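Local coordinates for solute-binding periplasmic protein of iron/siderophore ABC transporter (Yersinia pestis, PDB 6B2Y), which probably binds a chelated metal, most likely an iron-siderophore complex, in the periplasm and hands it to an ABC transporter for uptake, at residues A[220-225]-A[237-242]; A[253-256]-A[262-265]; A[275-280]-A[347-352]; A[327-332]-A[340-345]. All coordinates share one frame; numbering follows the deposited sequence.

Contact 1: residues A[220-225]-A[237-242]; sequences IELRAG and GNMGDF
Ile220 and Leu222 pack against Met239 in a buried apolar contact between the end of strand 217-221 and the start of helix 239-245. Met239 is the centre of it, meeting both side chains. Its SD lies 3.7 Å from Ile220 CD1, and the two side chains cross at about a right angle. The same sulfur is 4.1 Å from Leu222 CD2, and CG and CE of Met239 stand equally near that methyl. The thioether thus runs past Leu222 with three successive atoms. A bend at chi2 (-139°) turns the methionine chain along this leucine. In Ile220 the CG1 branch, with CD1 at its end, lies opposite the backbone N (chi1 -176°) and extends toward Met239. On the sheet side, Ile220 and Leu222 also touch Ile277 and Ser279 of the neighbouring strand 275-280.

The setting is the alpha/beta C-terminal lobe of a periplasmic binding protein. Strand 217-221 belongs to a mixed sheet with a parallel core. The chain passes through a type II turn from Glu221 to Ala224 and the short strand 232-234 before it enters helix 239-245. Asn238 lies just before the helix. Its OD1 is 4.0 Å from Leu222 CD1 and accepts a weak bond from Met239 N, 2.8 Å away with an N-H...O angle of 143°. The other end of the amide is held elsewhere, as ND2 of Asn238 donates to the carbonyl of Arg165. At the start of the helix, Asp241 N bonds to Asn238 O at 2.8 Å. That same carbonyl oxygen of Asn238 also sits over the centre of one face of the Phe242 ring.

Contact 2: residues A[253-256]-A[262-265]; sequences KNLL and TVNL
Leu256 lays its CD2 methyl against the backbone and side chain of the opposite segment. This methyl is 3.8 Å from Thr262 O and 3.9 Å from Val263 CG2. Leu256 and Val263 approach each other at a slant. Leu255 uses its CD1 instead, which meets Val263 CG1 at 4.0 Å, and these two side chains cross at about a right angle. Val263 therefore divides its two methyls between two consecutive leucines. Its torsion explains the division: with CG1 anti to the backbone N (chi1 170°), CG2 falls beside that N and faces Leu256. The nearest CA atoms across the contact are those of Leu255 and Val263, 7.6 Å apart.

The contact is mainly apolar packing, and no hydrogen bond joins the two segments. Thr262 takes part through its backbone, for its CA-CB bond points away from residues 253-256. Burial is uneven: Leu256 and Val263 are buried, while Leu255 is exposed. The backbone of residues 253-256 is held separately. Lys236 NZ bonds to the carbonyl oxygens of both Lys253 and Leu256, and Lys253 NZ forms a salt bridge with Asp244.

The two segments close a short excursion between strand 249-250, at one edge of the mixed sheet, and helix 265-271. Strand 260-262 begins in the link and ends at Thr262. Asn264 stands at the N-cap position of helix 265-271, though its side chain makes no capping bond. Leu256 and Val263 both pack on Thr233 of strand 232-234.

Contact 3: residues A[275-280]-A[347-352]; sequences IYIASG and AKWFYP
Phe350, Ile275 and Ile277 bury the most surface here, joining strand 275-280 to the C-terminal end of helix 340-350. The strand is in the middle of the mixed sheet of the C-terminal lobe, between strands 217-221 and 326-330. The helix packs on one face of that sheet, as expected for an alpha/beta lobe of a periplasmic binding protein.

Two isoleucines with one residue between them point to the same side of the strand and meet the same ring. Ile275 brings CD1 to 3.5 Å from Phe350 CD1, and its CG2 lies 4.0 Å from Phe350 CE1. Its side chain runs at a slant to that of the phenylalanine. Ile277 comes differently. Its CD1 is at the edge of the Phe350 ring, near the ring plane, 4.1 Å from CE1. Here the side chains cross at about a right angle. The ring gets there because CG of Phe350 is beside the backbone N (chi1 -61°); the CA-CB bond itself does not point at the strand.

All the touching residues are buried. Phe350 continues onto Val218 of the neighbouring strand, and Trp349 stacks its ring on Tyr327 of strand 326-330. The helix end thus spans three adjacent strands. Tyr351, where the backbone leaves helical angles, still bonds through N to Ala347 O. The second branch of Ile277 serves Trp349: CG2 of Ile277 lies 4.2 Å from CZ3 of the indole.

Contact 4: residues A[327-332]-A[340-345]; sequences YAIWHN and VLAIQS
Ile329 reaches from strand 326-330 to the first turns of helix 340-350. Its CA-CB bond already points at the helix. From CB, CG1 extends away from the backbone N (chi1 -172°) and comes to 4.1 Å from Ala342 CB. The tip goes further. CD1 of Ile329 stands 3.9 Å from Ala342 CB and 4.0 Å from Ala342 CA. The same methyl is 4.4 Å from Ser345 CB, one turn later. The small Ala342 is consistent with the close approach, the CA atoms of Ile329 and Ala342 being 7.0 Å apart.

Strand and helix are consecutive elements of the C-terminal lobe, joined by a short link. Ile329 also bonds through its backbone to Ala278 and Gly280 of the neighbouring strand 275-280, and its side chain touches Trp381 of strand 381-383.

Ser345 turns its hydroxyl back into its own helix. OG donates to Leu341 O at 3.1 Å, and Ser345 N reaches the same oxygen from the opposite face of the carbonyl plane. The hydroxyl thus spends its proton within the helix, and what meets Ile329 is purely hydrocarbon, consistent with a contact held by van der Waals packing and burial.

From the N terminus, contact 1 closes first, bringing helix 239-245 back to the end of strand 217-221. Contact 2 follows it in series and closes a short loop after strand 249-250; it touches none of the other three contacts. Strand 275-280 then opens contact 3, whose partner comes 67 residues later. Contact 4 opens and closes within that span, and the two share helix 340-350. Contacts 1, 3 and 4 touch one another and start from three adjacent strands of one sheet. Ser279 joins them: its OG bonds to Arg223 N of contact 1 and to His331 ND1 of contact 4. Together they tie the two helices to the sheet.

Contact 1: residues A[220-225]-A[237-242]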
loop_
_atom_site.group_PDB
_atom_site.type_symbol
_atom_site.label_atom_id
_atom_site.label_comp_id
_atom_site.label_asym_id
_atom_site.label_seq_id
_atom_site.Cartn_x
_atom_site.Cartn_y
_atom_site.Cartn_z
ATOM N N ILE A 220 -0.371 13.926 6.866
ATOM C CA ILE A 220 -1.161 12.744 6.520
ATOM C C ILE A 220 -1.545 12.011 7.802
ATOM O O ILE A 220 -0.684 11.606 8.590
ATOM C CB ILE A 220 -0.425 11.812 5.540
ATOM C CG1 ILE A 220 -1.355 10.654 5.140
ATOM C CG2 ILE A 220 0.864 11.275 6.131
ATOM C CD1 ILE A 220 -1.342 10.335 3.679
ATOM N N GLU A 221 -2.847 11.841 8.016
ATOM C CA GLU A 221 -3.346 11.072 9.146
ATOM C C GLU A 221 -3.672 9.676 8.634
ATOM O O GLU A 221 -4.672 9.480 7.940
ATOM C CB GLU A 221 -4.572 11.738 9.770
ATOM C CG GLU A 221 -4.932 11.112 11.092
ATOM C CD GLU A 221 -6.225 11.642 11.664
ATOM O OE1 GLU A 221 -6.696 11.063 12.659
ATOM O OE2 GLU A 221 -6.760 12.626 11.116
ATOM N N LEU A 222 -2.809 8.711 8.954
ATOM C CA LEU A 222 -3.036 7.337 8.521
ATOM C C LEU A 222 -4.151 6.680 9.336
ATOM O O LEU A 222 -4.204 6.801 10.561
ATOM C CB LEU A 222 -1.749 6.528 8.646
ATOM C CG LEU A 222 -0.611 7.038 7.768
ATOM C CD1 LEU A 222 0.712 6.334 8.129
ATOM C CD2 LEU A 222 -0.954 6.819 6.295
ATOM N N ARG A 223 -5.015 5.944 8.640
ATOM C CA ARG A 223 -6.175 5.304 9.266
ATOM C C ARG A 223 -6.953 6.295 10.117
ATOM O O ARG A 223 -7.308 6.017 11.265
ATOM C CB ARG A 223 -5.760 4.074 10.061
ATOM C CG ARG A 223 -4.864 3.131 9.268
ATOM C CD ARG A 223 -4.318 1.999 10.122
ATOM N NE ARG A 223 -3.577 2.496 11.275
ATOM C CZ ARG A 223 -3.903 2.218 12.535
ATOM N NH1 ARG A 223 -3.178 2.704 13.536
ATOM N NH2 ARG A 223 -4.959 1.450 12.792
ATOM N N ALA A 224 -7.176 7.483 9.553
ATOM C CA ALA A 224 -7.804 8.586 10.264
ATOM C C ALA A 224 -9.136 8.168 10.868
ATOM O O ALA A 224 -9.977 7.570 10.189
ATOM C CB ALA A 224 -8.012 9.753 9.309
ATOM N N GLY A 225 -9.316 8.501 12.142
ATOM C CA GLY A 225 -10.572 8.284 12.825
ATOM C C GLY A 225 -10.834 6.859 13.243
ATOM O O GLY A 225 -11.881 6.594 13.839
ATOM N N GLY A 237 9.868 8.083 5.931
ATOM C CA GLY A 237 9.574 6.899 5.159
ATOM C C GLY A 237 8.075 6.731 5.013
ATOM O O GLY A 237 7.316 7.676 5.216
ATOM N N ASN A 238 7.676 5.513 4.654
ATOM C CA ASN A 238 6.290 5.194 4.308
ATOM C C ASN A 238 5.665 6.295 3.455
ATOM O O ASN A 238 6.306 6.771 2.517
ATOM C CB ASN A 238 5.494 4.929 5.574
ATOM C CG ASN A 238 4.186 4.188 5.291
ATOM O OD1 ASN A 238 3.120 4.783 5.358
ATOM N ND2 ASN A 238 4.273 2.904 4.948
ATOM N N MET A 239 4.423 6.720 3.759
ATOM C CA MET A 239 3.765 7.680 2.893
ATOM C C MET A 239 4.454 9.036 2.915
ATOM O O MET A 239 4.242 9.830 1.993
ATOM C CB MET A 239 2.286 7.809 3.290
ATOM C CG MET A 239 1.475 6.562 2.994
ATOM S SD MET A 239 -0.120 7.063 2.338
ATOM C CE MET A 239 -1.123 5.570 2.399
ATOM N N GLY A 240 5.283 9.303 3.933
ATOM C CA GLY A 240 6.170 10.455 3.876
ATOM C C GLY A 240 6.996 10.485 2.606
ATOM O O GLY A 240 7.225 11.551 2.025
ATOM N N ASP A 241 7.454 9.310 2.148
ATOM C CA ASP A 241 8.178 9.238 0.881
ATOM C C ASP A 241 7.329 9.757 -0.276
ATOM O O ASP A 241 7.850 10.385 -1.209
ATOM C CB ASP A 241 8.610 7.789 0.600
ATOM C CG ASP A 241 9.837 7.373 1.395
ATOM O OD1 ASP A 241 10.369 8.210 2.162
ATOM O OD2 ASP A 241 10.279 6.209 1.239
ATOM N N PHE A 242 6.025 9.459 -0.266
ATOM C CA PHE A 242 5.171 9.923 -1.361
ATOM C C PHE A 242 4.987 11.428 -1.308
ATOM O O PHE A 242 4.931 12.088 -2.355
ATOM C CB PHE A 242 3.794 9.254 -1.311
ATOM C CG PHE A 242 3.839 7.758 -1.146
ATOM C CD1 PHE A 242 4.917 7.014 -1.605
ATOM C CD2 PHE A 242 2.767 7.094 -0.550
ATOM C CE1 PHE A 242 4.941 5.632 -1.445
ATOM C CE2 PHE A 242 2.788 5.727 -0.392
ATOM C CZ PHE A 242 3.872 5.002 -0.828
#

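Contact 2: residues A[253-256]-A[262-265]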
loop_
_atom_site.group_PDB
_atom_site.type_symbol
_atom_site.label_atom_id
_atom_site.label_comp_id
_atom_site.label_asym_id
_atom_site.label_seq_id
_atom_site.Cartn_x
_atom_site.Cartn_y
_atom_site.Cartn_z
ATOM N N LYS A 253 7.930 14.815 9.216
ATOM C CA LYS A 253 9.231 14.233 8.883
ATOM C C LYS A 253 10.251 14.466 9.994
ATOM O O LYS A 253 10.980 13.547 10.383
ATOM C CB LYS A 253 9.740 14.803 7.555
ATOM C CG LYS A 253 10.989 14.092 7.003
ATOM C CD LYS A 253 11.357 14.610 5.601
ATOM C CE LYS A 253 12.345 13.672 4.900
ATOM N NZ LYS A 253 12.616 14.034 3.471
ATOM N N ASN A 254 10.321 15.692 10.519
ATOM C CA ASN A 254 11.233 15.984 11.621
ATOM C C ASN A 254 10.702 15.532 12.976
ATOM O O ASN A 254 11.430 15.636 13.968
ATOM C CB ASN A 254 11.533 17.486 11.698
ATOM C CG ASN A 254 12.130 18.038 10.417
ATOM O OD1 ASN A 254 13.036 17.441 9.826
ATOM N ND2 ASN A 254 11.623 19.189 9.978
ATOM N N LEU A 255 9.468 15.037 13.053
ATOM C CA LEU A 255 8.841 14.752 14.340
ATOM C C LEU A 255 8.963 13.301 14.775
ATOM O O LEU A 255 8.666 12.995 15.936
ATOM C CB LEU A 255 7.351 15.134 14.311
ATOM C CG LEU A 255 6.980 16.619 14.265
ATOM C CD1 LEU A 255 5.480 16.765 14.110
ATOM C CD2 LEU A 255 7.468 17.338 15.517
ATOM N N LEU A 256 9.367 12.402 13.884
ATOM C CA LEU A 256 9.422 10.985 14.194
ATOM C C LEU A 256 10.799 10.435 13.862
ATOM O O LEU A 256 11.437 10.881 12.902
ATOM C CB LEU A 256 8.363 10.193 13.410
ATOM C CG LEU A 256 6.907 10.584 13.673
ATOM C CD1 LEU A 256 5.940 9.701 12.880
ATOM C CD2 LEU A 256 6.615 10.500 15.161
ATOM N N THR A 262 3.013 8.007 15.856
ATOM C CA THR A 262 1.894 8.838 16.285
ATOM C C THR A 262 2.395 10.231 16.658
ATOM O O THR A 262 3.447 10.375 17.287
ATOM C CB THR A 262 1.157 8.200 17.473
ATOM O OG1 THR A 262 0.552 6.967 17.066
ATOM C CG2 THR A 262 0.057 9.115 18.009
ATOM N N VAL A 263 1.654 11.255 16.244
ATOM C CA VAL A 263 1.921 12.640 16.611
ATOM C C VAL A 263 0.668 13.175 17.287
ATOM O O VAL A 263 -0.439 12.961 16.789
ATOM C CB VAL A 263 2.289 13.487 15.374
ATOM C CG1 VAL A 263 2.332 14.977 15.715
ATOM C CG2 VAL A 263 3.618 13.011 14.778
ATOM N N ASN A 264 0.819 13.851 18.416
ATOM C CA ASN A 264 -0.380 14.243 19.147
ATOM C C ASN A 264 -1.120 15.347 18.412
ATOM O O ASN A 264 -0.529 16.147 17.670
ATOM C CB ASN A 264 -0.046 14.678 20.563
ATOM C CG ASN A 264 -0.432 13.619 21.599
ATOM O OD1 ASN A 264 -1.605 13.482 21.952
ATOM N ND2 ASN A 264 0.557 12.869 22.085
ATOM N N LEU A 265 -2.439 15.397 18.630
ATOM C CA LEU A 265 -3.301 16.305 17.877
ATOM C C LEU A 265 -2.887 17.759 18.069
ATOM O O LEU A 265 -2.996 18.561 17.136
ATOM C CB LEU A 265 -4.765 16.104 18.272
ATOM C CG LEU A 265 -5.758 17.046 17.589
ATOM C CD1 LEU A 265 -5.627 16.944 16.070
ATOM C CD2 LEU A 265 -7.198 16.762 18.010
#

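Contact 3: residues A[275-280]-A[347-352]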
loop_
_atom_site.group_PDB
_atom_site.type_symbol
_atom_site.label_atom_id
_atom_site.label_comp_id
_atom_site.label_asym_id
_atom_site.label_seq_id
_atom_site.Cartn_x
_atom_site.Cartn_y
_atom_site.Cartn_z
ATOM N N ILE A 275 -2.047 21.481 3.733
ATOM C CA ILE A 275 -2.820 20.413 3.106
ATOM C C ILE A 275 -3.010 19.290 4.118
ATOM O O ILE A 275 -2.082 18.949 4.857
ATOM C CB ILE A 275 -2.109 19.900 1.834
ATOM C CG1 ILE A 275 -2.115 20.980 0.753
ATOM C CG2 ILE A 275 -2.736 18.605 1.320
ATOM C CD1 ILE A 275 -1.312 20.626 -0.469
ATOM N N TYR A 276 -4.220 18.718 4.153
ATOM C CA TYR A 276 -4.557 17.618 5.051
ATOM C C TYR A 276 -4.961 16.409 4.222
ATOM O O TYR A 276 -5.768 16.529 3.294
ATOM C CB TYR A 276 -5.695 17.996 6.016
ATOM C CG TYR A 276 -6.245 16.800 6.773
ATOM C CD1 TYR A 276 -5.669 16.385 7.961
ATOM C CD2 TYR A 276 -7.332 16.089 6.289
ATOM C CE1 TYR A 276 -6.155 15.292 8.654
ATOM C CE2 TYR A 276 -7.828 14.980 6.975
ATOM C CZ TYR A 276 -7.242 14.598 8.158
ATOM O OH TYR A 276 -7.716 13.504 8.846
ATOM N N ILE A 277 -4.391 15.248 4.553
ATOM C CA ILE A 277 -4.701 13.987 3.889
ATOM C C ILE A 277 -5.085 12.973 4.952
ATOM O O ILE A 277 -4.381 12.832 5.958
ATOM C CB ILE A 277 -3.509 13.446 3.068
ATOM C CG1 ILE A 277 -2.968 14.508 2.119
ATOM C CG2 ILE A 277 -3.931 12.220 2.261
ATOM C CD1 ILE A 277 -1.824 13.994 1.243
ATOM N N ALA A 278 -6.177 12.247 4.714
ATOM C CA ALA A 278 -6.566 11.114 5.542
ATOM C C ALA A 278 -6.430 9.829 4.735
ATOM O O ALA A 278 -6.773 9.798 3.554
ATOM C CB ALA A 278 -8.018 11.260 6.034
ATOM N N SER A 279 -5.936 8.765 5.359
ATOM C CA SER A 279 -5.941 7.455 4.715
ATOM C C SER A 279 -6.983 6.564 5.370
ATOM O O SER A 279 -7.271 6.689 6.564
ATOM C CB SER A 279 -4.574 6.745 4.765
ATOM O OG SER A 279 -4.394 6.026 5.975
ATOM N N GLY A 280 -7.523 5.644 4.577
ATOM C CA GLY A 280 -8.466 4.681 5.114
ATOM C C GLY A 280 -8.828 3.642 4.081
ATOM O O GLY A 280 -8.455 3.739 2.911
ATOM N N ALA A 347 0.661 14.512 -5.943
ATOM C CA ALA A 347 1.235 15.583 -6.755
ATOM C C ALA A 347 0.146 16.420 -7.413
ATOM O O ALA A 347 0.224 17.656 -7.433
ATOM C CB ALA A 347 2.154 14.992 -7.818
ATOM N N LYS A 348 -0.869 15.761 -7.961
ATOM C CA LYS A 348 -1.952 16.482 -8.626
ATOM C C LYS A 348 -2.735 17.339 -7.638
ATOM O O LYS A 348 -3.210 18.426 -7.995
ATOM C CB LYS A 348 -2.868 15.492 -9.347
ATOM C CG LYS A 348 -3.784 16.114 -10.400
ATOM C CD LYS A 348 -4.684 15.071 -11.024
ATOM C CE LYS A 348 -5.718 15.708 -11.937
ATOM N NZ LYS A 348 -5.124 16.165 -13.223
ATOM N N TRP A 349 -2.916 16.859 -6.401
ATOM C CA TRP A 349 -3.541 17.691 -5.377
ATOM C C TRP A 349 -2.663 18.882 -5.015
ATOM O O TRP A 349 -3.169 20.002 -4.854
ATOM C CB TRP A 349 -3.831 16.884 -4.117
ATOM C CG TRP A 349 -4.811 15.777 -4.293
ATOM C CD1 TRP A 349 -5.814 15.698 -5.216
ATOM C CD2 TRP A 349 -4.893 14.583 -3.501
ATOM N NE1 TRP A 349 -6.513 14.515 -5.054
ATOM C CE2 TRP A 349 -5.972 13.823 -4.001
ATOM C CE3 TRP A 349 -4.159 14.087 -2.419
ATOM C CZ2 TRP A 349 -6.326 12.589 -3.461
ATOM C CZ3 TRP A 349 -4.516 12.865 -1.879
ATOM C CH2 TRP A 349 -5.590 12.131 -2.399
ATOM N N PHE A 350 -1.345 18.659 -4.877
ATOM C CA PHE A 350 -0.459 19.713 -4.390
ATOM C C PHE A 350 -0.291 20.807 -5.429
ATOM O O PHE A 350 -0.157 21.985 -5.081
ATOM C CB PHE A 350 0.933 19.157 -4.039
ATOM C CG PHE A 350 0.949 18.111 -2.942
ATOM C CD1 PHE A 350 -0.184 17.819 -2.186
ATOM C CD2 PHE A 350 2.125 17.414 -2.670
ATOM C CE1 PHE A 350 -0.148 16.848 -1.194
ATOM C CE2 PHE A 350 2.175 16.447 -1.673
ATOM C CZ PHE A 350 1.032 16.157 -0.938
ATOM N N TYR A 351 -0.227 20.434 -6.703
ATOM C CA TYR A 351 0.027 21.372 -7.798
ATOM C C TYR A 351 -0.976 21.103 -8.908
ATOM O O TYR A 351 -0.631 20.538 -9.953
ATOM C CB TYR A 351 1.470 21.243 -8.293
ATOM C CG TYR A 351 2.499 21.422 -7.196
ATOM C CD1 TYR A 351 2.911 22.690 -6.798
ATOM C CD2 TYR A 351 3.071 20.323 -6.559
ATOM C CE1 TYR A 351 3.836 22.861 -5.797
ATOM C CE2 TYR A 351 4.013 20.488 -5.552
ATOM C CZ TYR A 351 4.408 21.763 -5.185
ATOM O OH TYR A 351 5.340 21.958 -4.188
ATOM N N PRO A 352 -2.240 21.496 -8.704
ATOM C CA PRO A 352 -3.279 21.168 -9.700
ATOM C C PRO A 352 -2.985 21.720 -11.082
ATOM O O PRO A 352 -3.190 21.027 -12.084
ATOM C CB PRO A 352 -4.549 21.800 -9.106
ATOM C CG PRO A 352 -4.233 22.102 -7.679
ATOM C CD PRO A 352 -2.754 22.313 -7.597
#

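Contact 4: residues A[327-332]-A[340-345]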
loop_
_atom_site.group_PDB
_atom_site.type_symbol
_atom_site.label_atom_id
_atom_site.label_comp_id
_atom_site.label_asym_id
_atom_site.label_seq_id
_atom_site.Cartn_x
_atom_site.Cartn_y
_atom_site.Cartn_z
ATOM N N TYR A 327 -8.110 15.897 1.553
ATOM C CA TYR A 327 -8.143 14.785 0.606
ATOM C C TYR A 327 -8.083 13.473 1.376
ATOM O O TYR A 327 -7.696 13.442 2.543
ATOM C CB TYR A 327 -6.967 14.862 -0.398
ATOM C CG TYR A 327 -6.779 16.252 -0.973
ATOM C CD1 TYR A 327 -7.346 16.590 -2.191
ATOM C CD2 TYR A 327 -6.047 17.229 -0.286
ATOM C CE1 TYR A 327 -7.195 17.856 -2.720
ATOM C CE2 TYR A 327 -5.901 18.517 -0.806
ATOM C CZ TYR A 327 -6.478 18.815 -2.028
ATOM O OH TYR A 327 -6.347 20.078 -2.575
ATOM N N ALA A 328 -8.460 12.380 0.704
ATOM C CA ALA A 328 -8.297 11.050 1.278
ATOM C C ALA A 328 -7.654 10.110 0.268
ATOM O O ALA A 328 -7.896 10.203 -0.940
ATOM C CB ALA A 328 -9.629 10.446 1.763
ATOM N N ILE A 329 -6.834 9.196 0.792
ATOM C CA ILE A 329 -6.087 8.229 -0.001
ATOM C C ILE A 329 -6.313 6.833 0.572
ATOM O O ILE A 329 -6.459 6.659 1.785
ATOM C CB ILE A 329 -4.576 8.578 -0.019
ATOM C CG1 ILE A 329 -3.839 7.687 -1.014
ATOM C CG2 ILE A 329 -3.983 8.461 1.396
ATOM C CD1 ILE A 329 -4.149 8.004 -2.467
ATOM N N TRP A 330 -6.318 5.831 -0.311
ATOM C CA TRP A 330 -6.485 4.438 0.115
ATOM C C TRP A 330 -5.300 3.991 0.962
ATOM O O TRP A 330 -4.143 4.104 0.542
ATOM C CB TRP A 330 -6.621 3.545 -1.114
ATOM C CG TRP A 330 -7.039 2.115 -0.897
ATOM C CD1 TRP A 330 -8.177 1.667 -0.277
ATOM C CD2 TRP A 330 -6.360 0.949 -1.378
ATOM N NE1 TRP A 330 -8.238 0.288 -0.326
ATOM C CE2 TRP A 330 -7.136 -0.177 -0.997
ATOM C CE3 TRP A 330 -5.171 0.743 -2.098
ATOM C CZ2 TRP A 330 -6.760 -1.481 -1.301
ATOM C CZ3 TRP A 330 -4.794 -0.560 -2.401
ATOM C CH2 TRP A 330 -5.581 -1.656 -1.998
ATOM N N HIS A 331 -5.591 3.460 2.150
ATOM C CA HIS A 331 -4.523 3.223 3.108
ATOM C C HIS A 331 -3.562 2.142 2.642
ATOM O O HIS A 331 -2.359 2.225 2.929
ATOM C CB HIS A 331 -5.086 2.841 4.466
ATOM C CG HIS A 331 -4.017 2.542 5.462
ATOM N ND1 HIS A 331 -3.212 3.528 5.993
ATOM C CD2 HIS A 331 -3.578 1.369 5.978
ATOM C CE1 HIS A 331 -2.329 2.972 6.803
ATOM N NE2 HIS A 331 -2.540 1.665 6.821
ATOM N N ASN A 332 -4.054 1.141 1.914
ATOM C CA ASN A 332 -3.182 0.025 1.565
ATOM C C ASN A 332 -2.069 0.409 0.605
ATOM O O ASN A 332 -1.137 -0.393 0.435
ATOM C CB ASN A 332 -4.010 -1.122 0.998
ATOM C CG ASN A 332 -4.832 -1.811 2.069
ATOM O OD1 ASN A 332 -4.337 -2.090 3.159
ATOM N ND2 ASN A 332 -6.102 -2.072 1.766
ATOM N N VAL A 340 2.562 4.010 -6.740
ATOM C CA VAL A 340 2.742 5.105 -7.695
ATOM C C VAL A 340 1.426 5.853 -7.893
ATOM O O VAL A 340 1.422 7.057 -8.193
ATOM C CB VAL A 340 3.327 4.584 -9.027
ATOM C CG1 VAL A 340 2.469 3.485 -9.637
ATOM C CG2 VAL A 340 3.546 5.740 -10.044
ATOM N N LEU A 341 0.288 5.173 -7.713
ATOM C CA LEU A 341 -0.983 5.876 -7.839
ATOM C C LEU A 341 -1.176 6.895 -6.730
ATOM O O LEU A 341 -1.802 7.941 -6.947
ATOM C CB LEU A 341 -2.140 4.879 -7.850
ATOM C CG LEU A 341 -2.057 3.889 -9.010
ATOM C CD1 LEU A 341 -3.018 2.721 -8.798
ATOM C CD2 LEU A 341 -2.334 4.581 -10.322
ATOM N N ALA A 342 -0.651 6.624 -5.535
ATOM C CA ALA A 342 -0.717 7.626 -4.480
ATOM C C ALA A 342 0.246 8.774 -4.749
ATOM O O ALA A 342 -0.074 9.943 -4.486
ATOM C CB ALA A 342 -0.417 6.984 -3.123
ATOM N N ILE A 343 1.439 8.469 -5.263
ATOM C CA ILE A 343 2.389 9.539 -5.565
ATOM C C ILE A 343 1.799 10.514 -6.573
ATOM O O ILE A 343 1.886 11.744 -6.401
ATOM C CB ILE A 343 3.711 8.945 -6.065
ATOM C CG1 ILE A 343 4.390 8.151 -4.943
ATOM C CG2 ILE A 343 4.619 10.042 -6.588
ATOM C CD1 ILE A 343 5.503 7.243 -5.500
ATOM N N GLN A 344 1.158 9.984 -7.615
ATOM C CA GLN A 344 0.565 10.832 -8.647
ATOM C C GLN A 344 -0.621 11.612 -8.098
ATOM O O GLN A 344 -0.793 12.798 -8.420
ATOM C CB GLN A 344 0.140 9.993 -9.852
ATOM C CG GLN A 344 1.287 9.472 -10.700
ATOM C CD GLN A 344 0.792 8.826 -11.977
ATOM O OE1 GLN A 344 -0.410 8.587 -12.143
ATOM N NE2 GLN A 344 1.700 8.541 -12.878
ATOM N N SER A 345 -1.454 10.968 -7.274
ATOM C CA SER A 345 -2.599 11.669 -6.693
ATOM C C SER A 345 -2.145 12.799 -5.774
ATOM O O SER A 345 -2.693 13.907 -5.827
ATOM C CB SER A 345 -3.493 10.690 -5.925
ATOM O OG SER A 345 -4.221 9.870 -6.820
#